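Local coordinates for 450aa long hypothetical fmu protein (Pyrococcus horikoshii, PDB 2YXL) that probably methylates carbon 5 of cytosine in RNA, using S-adenosyl-L-methionine as the methyl donor, at residues Thr106-Asn109 / Leu110-Ala114; Glu149-Glu152 / Trp153-Ala157. All blocks are in the same frame, centred on the assembly; numbering follows the deposited sequence.

Contact 1. Residues Thr106-Asn109 / Leu110-Ala114; sequences TIKN and LRWKA
A pi-type turn in helix 104-121 brings Asn109 against Lys113 and Ala114, while ordinary alpha-helical turns precede it. Leu110 N donates to Thr106 O at 2.9 Å and Trp112 N to Lys108 O at 3.0 Å, both i to i+4. The turn then widens at Asn109, whose carbonyl oxygen is gripped by two amides. Lys113 N reaches Asn109 O at 2.9 Å with a bent N-H...O angle of 132°, and Ala114 N, one residue further on, reaches the same oxygen at 3.1 Å, lying almost on the line of the C=O bond. On the outer side Lys108 and Trp112 cross at a slant. Lys108 has CG anti to its own nitrogen (chi1 -179°), which brings Lys108 CG to within 3.8 Å of Trp112 CD1 on the pyrrole ring; both residues are exposed. One face of this indole carries the CG methylene of Arg111, 3.9 Å above its plane toward the rim; its further aromatic neighbour is Trp131, met edge-to-face. The guanidinium of Arg111 turns to helix 124-138, forming a salt bridge with Asp135 and a cation-pi contact with Trp131. Asn109 and Lys113 lie alongside, CB of Asn109 being 4.1 Å from Lys113 CG, and both rest on Pro12. Residue types follow the surroundings: Leu110 meets Phe138 of helix 124-138, whereas the small Ala114 fits between Phe130 and Ile15 and Ile19 of helix 12-24. Buried Thr106 has its hydroxyl bonded to the backbone of Leu8 and Ile10. A shared carbonyl with an i to i+5 bond is the signature of a pi-type bulge, here within a packed N-terminal helical bundle.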
ATOM      1  N   THR A 106     -19.116   7.771 -24.529  1.00 35.20           N
ATOM      2  CA  THR A 106     -18.351   6.865 -23.675  1.00 35.29           C
ATOM      3  C   THR A 106     -18.805   5.416 -23.847  1.00 35.38           C
ATOM      4  O   THR A 106     -17.969   4.514 -23.959  1.00 35.44           O
ATOM      5  CB  THR A 106     -18.436   7.280 -22.187  1.00 35.28           C
ATOM      6  OG1 THR A 106     -17.939   8.613 -22.045  1.00 35.40           O
ATOM      7  CG2 THR A 106     -17.609   6.352 -21.303  1.00 35.15           C
ATOM      8  N   ILE A 107     -20.120   5.201 -23.886  1.00 35.46           N
ATOM      9  CA  ILE A 107     -20.668   3.853 -24.079  1.00 35.45           C
ATOM     10  C   ILE A 107     -20.358   3.353 -25.495  1.00 35.49           C
ATOM     11  O   ILE A 107     -20.169   2.156 -25.706  1.00 35.53           O
ATOM     12  CB  ILE A 107     -22.197   3.734 -23.694  1.00 35.37           C
ATOM     13  CG1 ILE A 107     -23.090   3.404 -24.893  1.00 35.28           C
ATOM     14  CG2 ILE A 107     -22.695   4.956 -22.919  1.00 35.44           C
ATOM     15  CD1 ILE A 107     -23.465   1.941 -24.971  1.00 35.28           C
ATOM     16  N   LYS A 108     -20.282   4.284 -26.445  1.00 35.61           N
ATOM     17  CA  LYS A 108     -19.869   3.984 -27.815  1.00 35.74           C
ATOM     18  C   LYS A 108     -18.397   3.569 -27.863  1.00 35.77           C
ATOM     19  O   LYS A 108     -18.039   2.614 -28.552  1.00 35.80           O
ATOM     20  CB  LYS A 108     -20.112   5.195 -28.724  1.00 35.83           C
ATOM     21  CG  LYS A 108     -19.737   4.984 -30.191  1.00 36.02           C
ATOM     22  CD  LYS A 108     -19.540   6.306 -30.923  1.00 36.36           C
ATOM     23  CE  LYS A 108     -20.859   6.932 -31.348  1.00 36.54           C
ATOM     24  NZ  LYS A 108     -21.496   6.162 -32.448  1.00 37.19           N
ATOM     25  N   ASN A 109     -17.554   4.294 -27.129  1.00 35.86           N
ATOM     26  CA  ASN A 109     -16.127   3.985 -27.051  1.00 35.97           C
ATOM     27  C   ASN A 109     -15.860   2.657 -26.336  1.00 36.09           C
ATOM     28  O   ASN A 109     -14.930   1.930 -26.689  1.00 36.07           O
ATOM     29  CB  ASN A 109     -15.355   5.132 -26.388  1.00 35.99           C
ATOM     30  CG  ASN A 109     -15.245   6.377 -27.276  1.00 35.98           C
ATOM     31  OD1 ASN A 109     -14.875   7.455 -26.805  1.00 36.12           O
ATOM     32  ND2 ASN A 109     -15.558   6.232 -28.558  1.00 35.57           N
ATOM     33  N   LEU A 110     -16.686   2.345 -25.338  1.00 36.14           N
ATOM     34  CA  LEU A 110     -16.654   1.035 -24.689  1.00 36.23           C
ATOM     35  C   LEU A 110     -17.000  -0.076 -25.671  1.00 36.31           C
ATOM     36  O   LEU A 110     -16.385  -1.142 -25.648  1.00 36.41           O
ATOM     37  CB  LEU A 110     -17.619   0.984 -23.504  1.00 36.12           C
ATOM     38  CG  LEU A 110     -17.143   1.515 -22.155  1.00 35.96           C
ATOM     39  CD1 LEU A 110     -18.323   1.630 -21.208  1.00 35.74           C
ATOM     40  CD2 LEU A 110     -16.055   0.620 -21.565  1.00 35.66           C
ATOM     41  N   ARG A 111     -17.983   0.178 -26.530  1.00 36.41           N
ATOM     42  CA  ARG A 111     -18.438  -0.821 -27.494  1.00 36.69           C
ATOM     43  C   ARG A 111     -17.421  -1.079 -28.605  1.00 36.41           C
ATOM     44  O   ARG A 111     -17.166  -2.232 -28.952  1.00 36.65           O
ATOM     45  CB  ARG A 111     -19.805  -0.444 -28.081  1.00 36.59           C
ATOM     46  CG  ARG A 111     -20.353  -1.472 -29.062  1.00 37.27           C
ATOM     47  CD  ARG A 111     -21.839  -1.274 -29.372  1.00 37.60           C
ATOM     48  NE  ARG A 111     -22.715  -1.788 -28.316  1.00 39.84           N
ATOM     49  CZ  ARG A 111     -22.908  -3.079 -28.037  1.00 40.55           C
ATOM     50  NH1 ARG A 111     -22.278  -4.032 -28.717  1.00 40.51           N
ATOM     51  NH2 ARG A 111     -23.734  -3.422 -27.058  1.00 41.19           N
ATOM     52  N   TRP A 112     -16.834  -0.015 -29.142  1.00 36.08           N
ATOM     53  CA  TRP A 112     -15.973  -0.140 -30.314  1.00 35.86           C
ATOM     54  C   TRP A 112     -14.478  -0.107 -30.011  1.00 35.97           C
ATOM     55  O   TRP A 112     -13.728  -0.930 -30.534  1.00 36.23           O
ATOM     56  CB  TRP A 112     -16.348   0.898 -31.377  1.00 35.52           C
ATOM     57  CG  TRP A 112     -17.762   0.735 -31.845  1.00 35.12           C
ATOM     58  CD1 TRP A 112     -18.834   1.504 -31.498  1.00 34.56           C
ATOM     59  CD2 TRP A 112     -18.263  -0.286 -32.716  1.00 34.64           C
ATOM     60  NE1 TRP A 112     -19.971   1.035 -32.110  1.00 34.55           N
ATOM     61  CE2 TRP A 112     -19.649  -0.064 -32.863  1.00 34.52           C
ATOM     62  CE3 TRP A 112     -17.675  -1.364 -33.393  1.00 34.55           C
ATOM     63  CZ2 TRP A 112     -20.459  -0.879 -33.659  1.00 34.75           C
ATOM     64  CZ3 TRP A 112     -18.479  -2.173 -34.184  1.00 34.50           C
ATOM     65  CH2 TRP A 112     -19.856  -1.925 -34.311  1.00 34.75           C
ATOM     66  N   LYS A 113     -14.044   0.823 -29.167  1.00 36.03           N
ATOM     67  CA  LYS A 113     -12.610   1.001 -28.920  1.00 36.06           C
ATOM     68  C   LYS A 113     -12.053   0.021 -27.885  1.00 35.95           C
ATOM     69  O   LYS A 113     -10.904  -0.407 -27.998  1.00 36.01           O
ATOM     70  CB  LYS A 113     -12.279   2.453 -28.537  1.00 36.03           C
ATOM     71  CG  LYS A 113     -13.050   3.525 -29.313  1.00 36.34           C
ATOM     72  CD  LYS A 113     -12.843   3.455 -30.831  1.00 36.95           C
ATOM     73  CE  LYS A 113     -11.680   4.319 -31.301  1.00 37.07           C
ATOM     74  NZ  LYS A 113     -11.586   4.315 -32.788  1.00 36.91           N
ATOM     75  N   ALA A 114     -12.864  -0.328 -26.885  1.00 35.80           N
ATOM     76  CA  ALA A 114     -12.470  -1.305 -25.862  1.00 35.66           C
ATOM     77  C   ALA A 114     -12.424  -2.719 -26.430  1.00 35.53           C
ATOM     78  O   ALA A 114     -11.485  -3.472 -26.164  1.00 35.60           O
ATOM     79  CB  ALA A 114     -13.411  -1.247 -24.665  1.00 35.61           C
TER

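Contact 2. Residues Glu149-Glu152 / Trp153-Ala157; sequences EELE and WKYLA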
ATOM      1  N   GLU A 149     -25.351  -9.522   1.763  1.00 53.87           N
ATOM      2  CA  GLU A 149     -25.060  -8.750   0.552  1.00 53.47           C
ATOM      3  C   GLU A 149     -25.301  -7.257   0.760  1.00 53.07           C
ATOM      4  O   GLU A 149     -24.563  -6.426   0.230  1.00 53.05           O
ATOM      5  CB  GLU A 149     -25.868  -9.264  -0.642  1.00 53.55           C
ATOM      6  CG  GLU A 149     -25.380 -10.596  -1.198  1.00 53.96           C
ATOM      7  CD  GLU A 149     -25.911 -10.896  -2.591  1.00 54.73           C
ATOM      8  OE1 GLU A 149     -27.125 -10.709  -2.831  1.00 55.14           O
ATOM      9  OE2 GLU A 149     -25.112 -11.332  -3.448  1.00 55.01           O
ATOM     10  N   GLU A 150     -26.328  -6.928   1.542  1.00 52.56           N
ATOM     11  CA  GLU A 150     -26.627  -5.546   1.905  1.00 52.04           C
ATOM     12  C   GLU A 150     -25.503  -4.956   2.758  1.00 51.53           C
ATOM     13  O   GLU A 150     -25.113  -3.800   2.573  1.00 51.43           O
ATOM     14  CB  GLU A 150     -27.959  -5.472   2.656  1.00 52.16           C
ATOM     15  CG  GLU A 150     -28.674  -4.125   2.570  1.00 52.61           C
ATOM     16  CD  GLU A 150     -29.437  -3.942   1.266  1.00 53.25           C
ATOM     17  OE1 GLU A 150     -30.686  -3.878   1.314  1.00 53.47           O
ATOM     18  OE2 GLU A 150     -28.797  -3.867   0.195  1.00 53.43           O
ATOM     19  N   LEU A 151     -24.987  -5.766   3.680  1.00 50.92           N
ATOM     20  CA  LEU A 151     -23.873  -5.387   4.547  1.00 50.39           C
ATOM     21  C   LEU A 151     -22.588  -5.155   3.748  1.00 49.97           C
ATOM     22  O   LEU A 151     -21.891  -4.163   3.963  1.00 49.96           O
ATOM     23  CB  LEU A 151     -23.650  -6.463   5.616  1.00 50.40           C
ATOM     24  CG  LEU A 151     -22.425  -6.393   6.533  1.00 50.54           C
ATOM     25  CD1 LEU A 151     -22.621  -5.391   7.669  1.00 50.20           C
ATOM     26  CD2 LEU A 151     -22.110  -7.778   7.086  1.00 50.53           C
ATOM     27  N   GLU A 152     -22.289  -6.073   2.829  1.00 49.42           N
ATOM     28  CA  GLU A 152     -21.087  -5.988   2.002  1.00 48.84           C
ATOM     29  C   GLU A 152     -21.087  -4.755   1.102  1.00 48.55           C
ATOM     30  O   GLU A 152     -20.030  -4.196   0.822  1.00 48.46           O
ATOM     31  CB  GLU A 152     -20.912  -7.255   1.158  1.00 48.81           C
ATOM     32  CG  GLU A 152     -20.463  -8.483   1.943  1.00 48.71           C
ATOM     33  CD  GLU A 152     -20.069  -9.651   1.049  1.00 48.84           C
ATOM     34  OE1 GLU A 152     -19.176 -10.426   1.448  1.00 48.46           O
ATOM     35  OE2 GLU A 152     -20.646  -9.796  -0.053  1.00 49.44           O
ATOM     36  N   TRP A 153     -22.273  -4.338   0.661  1.00 48.25           N
ATOM     37  CA  TRP A 153     -22.416  -3.150  -0.184  1.00 47.94           C
ATOM     38  C   TRP A 153     -22.275  -1.820   0.566  1.00 47.49           C
ATOM     39  O   TRP A 153     -21.896  -0.813  -0.031  1.00 47.53           O
ATOM     40  CB  TRP A 153     -23.730  -3.189  -0.966  1.00 48.18           C
ATOM     41  CG  TRP A 153     -23.635  -3.950  -2.259  1.00 48.62           C
ATOM     42  CD1 TRP A 153     -24.133  -5.195  -2.519  1.00 48.93           C
ATOM     43  CD2 TRP A 153     -22.996  -3.515  -3.469  1.00 49.02           C
ATOM     44  NE1 TRP A 153     -23.847  -5.563  -3.813  1.00 48.95           N
ATOM     45  CE2 TRP A 153     -23.150  -4.551  -4.419  1.00 48.88           C
ATOM     46  CE3 TRP A 153     -22.309  -2.351  -3.841  1.00 49.01           C
ATOM     47  CZ2 TRP A 153     -22.646  -4.458  -5.720  1.00 48.87           C
ATOM     48  CZ3 TRP A 153     -21.805  -2.260  -5.134  1.00 48.89           C
ATOM     49  CH2 TRP A 153     -21.979  -3.308  -6.058  1.00 48.95           C
ATOM     50  N   LYS A 154     -22.577  -1.812   1.862  1.00 46.85           N
ATOM     51  CA  LYS A 154     -22.432  -0.594   2.661  1.00 46.35           C
ATOM     52  C   LYS A 154     -20.977  -0.293   3.017  1.00 45.86           C
ATOM     53  O   LYS A 154     -20.553   0.864   2.974  1.00 45.92           O
ATOM     54  CB  LYS A 154     -23.299  -0.635   3.925  1.00 46.41           C
ATOM     55  CG  LYS A 154     -24.698  -0.074   3.724  1.00 46.83           C
ATOM     56  CD  LYS A 154     -25.287   0.449   5.033  1.00 47.21           C
ATOM     57  CE  LYS A 154     -26.614   1.161   4.797  1.00 47.18           C
ATOM     58  NZ  LYS A 154     -27.171   1.752   6.047  1.00 47.05           N
ATOM     59  N   TYR A 155     -20.219  -1.328   3.371  1.00 45.05           N
ATOM     60  CA  TYR A 155     -18.819  -1.150   3.749  1.00 44.25           C
ATOM     61  C   TYR A 155     -17.857  -1.330   2.579  1.00 43.57           C
ATOM     62  O   TYR A 155     -16.677  -0.992   2.691  1.00 43.47           O
ATOM     63  CB  TYR A 155     -18.431  -2.099   4.888  1.00 44.48           C
ATOM     64  CG  TYR A 155     -19.125  -1.844   6.213  1.00 44.76           C
ATOM     65  CD1 TYR A 155     -19.205  -2.850   7.171  1.00 45.17           C
ATOM     66  CD2 TYR A 155     -19.701  -0.607   6.510  1.00 44.84           C
ATOM     67  CE1 TYR A 155     -19.835  -2.635   8.394  1.00 45.18           C
ATOM     68  CE2 TYR A 155     -20.339  -0.383   7.728  1.00 44.82           C
ATOM     69  CZ  TYR A 155     -20.399  -1.403   8.664  1.00 44.81           C
ATOM     70  OH  TYR A 155     -21.024  -1.200   9.873  1.00 44.87           O
ATOM     71  N   LEU A 156     -18.368  -1.851   1.463  1.00 42.73           N
ATOM     72  CA  LEU A 156     -17.554  -2.209   0.294  1.00 41.93           C
ATOM     73  C   LEU A 156     -16.422  -3.159   0.699  1.00 41.46           C
ATOM     74  O   LEU A 156     -15.251  -2.915   0.409  1.00 41.41           O
ATOM     75  CB  LEU A 156     -17.022  -0.959  -0.431  1.00 41.84           C
ATOM     76  CG  LEU A 156     -18.009   0.159  -0.812  1.00 41.75           C
ATOM     77  CD1 LEU A 156     -17.279   1.350  -1.424  1.00 41.05           C
ATOM     78  CD2 LEU A 156     -19.107  -0.332  -1.747  1.00 40.88           C
ATOM     79  N   ALA A 157     -16.793  -4.240   1.380  1.00 40.90           N
ATOM     80  CA  ALA A 157     -15.831  -5.183   1.951  1.00 40.46           C
ATOM     81  C   ALA A 157     -16.439  -6.582   2.080  1.00 40.09           C
ATOM     82  O   ALA A 157     -17.655  -6.708   2.234  1.00 39.99           O
ATOM     83  CB  ALA A 157     -15.352  -4.685   3.315  1.00 40.36           C
TER
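Glu149, Leu151 and Glu152 meet Trp153, Tyr155 and Ala157 in a local contact round the last turns of helix 147-155, at a C-terminal cap with marks of the Schellman type just before helix 159-169. Those marks are Leu156, left-handed with phi 55°, and a 6-to-1 backbone bond in which Ala157 N donates to Glu152 O at 3.3 Å. Upstream, Trp153 N to Glu149 O at 3.1 Å and Lys154 N to Glu150 O at 3.3 Å keep the alpha-helical pattern; the bond from Tyr155 N to Leu151 O is weak as the helix runs out. The indole of Trp153 projects out from the helix, its CD1 edge turned to Glu149 O at 3.0 Å, which lies near the ring plane, and the ring also packs on Leu66 of helix 47-75. With an alanine in its place the indole edge at Glu149 O is lost, and Leu66 would probably face a gap. Leu151 has CG anti to its backbone N (chi1 172°), which sends CD1 slantwise to Tyr155 CE1 at 4.0 Å; both side chains also touch Ile162, and the phenol meets Phe177 with the rings nearly parallel, so apolar and aromatic residues suit this side. Glu152 is buried, and its chain runs extended to place OE1 on Ser159 N at the start of helix 159-169, where the helix end is likely to help hold the carboxylate's negative charge. The methyl of Ala157 faces Ile162 and Phe177, where a small side chain suits. Ala157 O lies beside the base of the Glu152 side chain, 3.3 Å from Glu152 CG, and Glu152 CA makes a CA-H...O contact of 3.5 Å with Ala157 O.

Overall arrangement
From the N terminus the chain builds a group of helices, and contact 1 lies on one of the later ones, 104-121, fixed between helix 12-24 and helix 124-138. After that partner helix the chain passes through residues 139-146 to helix 147-155, whose end holds contact 2. Each closes just a turn or two of its own helix; they follow in series, neither nested nor crossed. The centres of contact 1 and contact 2 are about 30 Å apart, and the nearest atoms of contact 1 and contact 2 about 16 Å. Contact 1 thus lies within the N-terminal helical bundle, whereas contact 2 joins helix 47-75 to helices 159-169 and 173-181 and, through Leu156 O and Arg353, reaches the methyltransferase part.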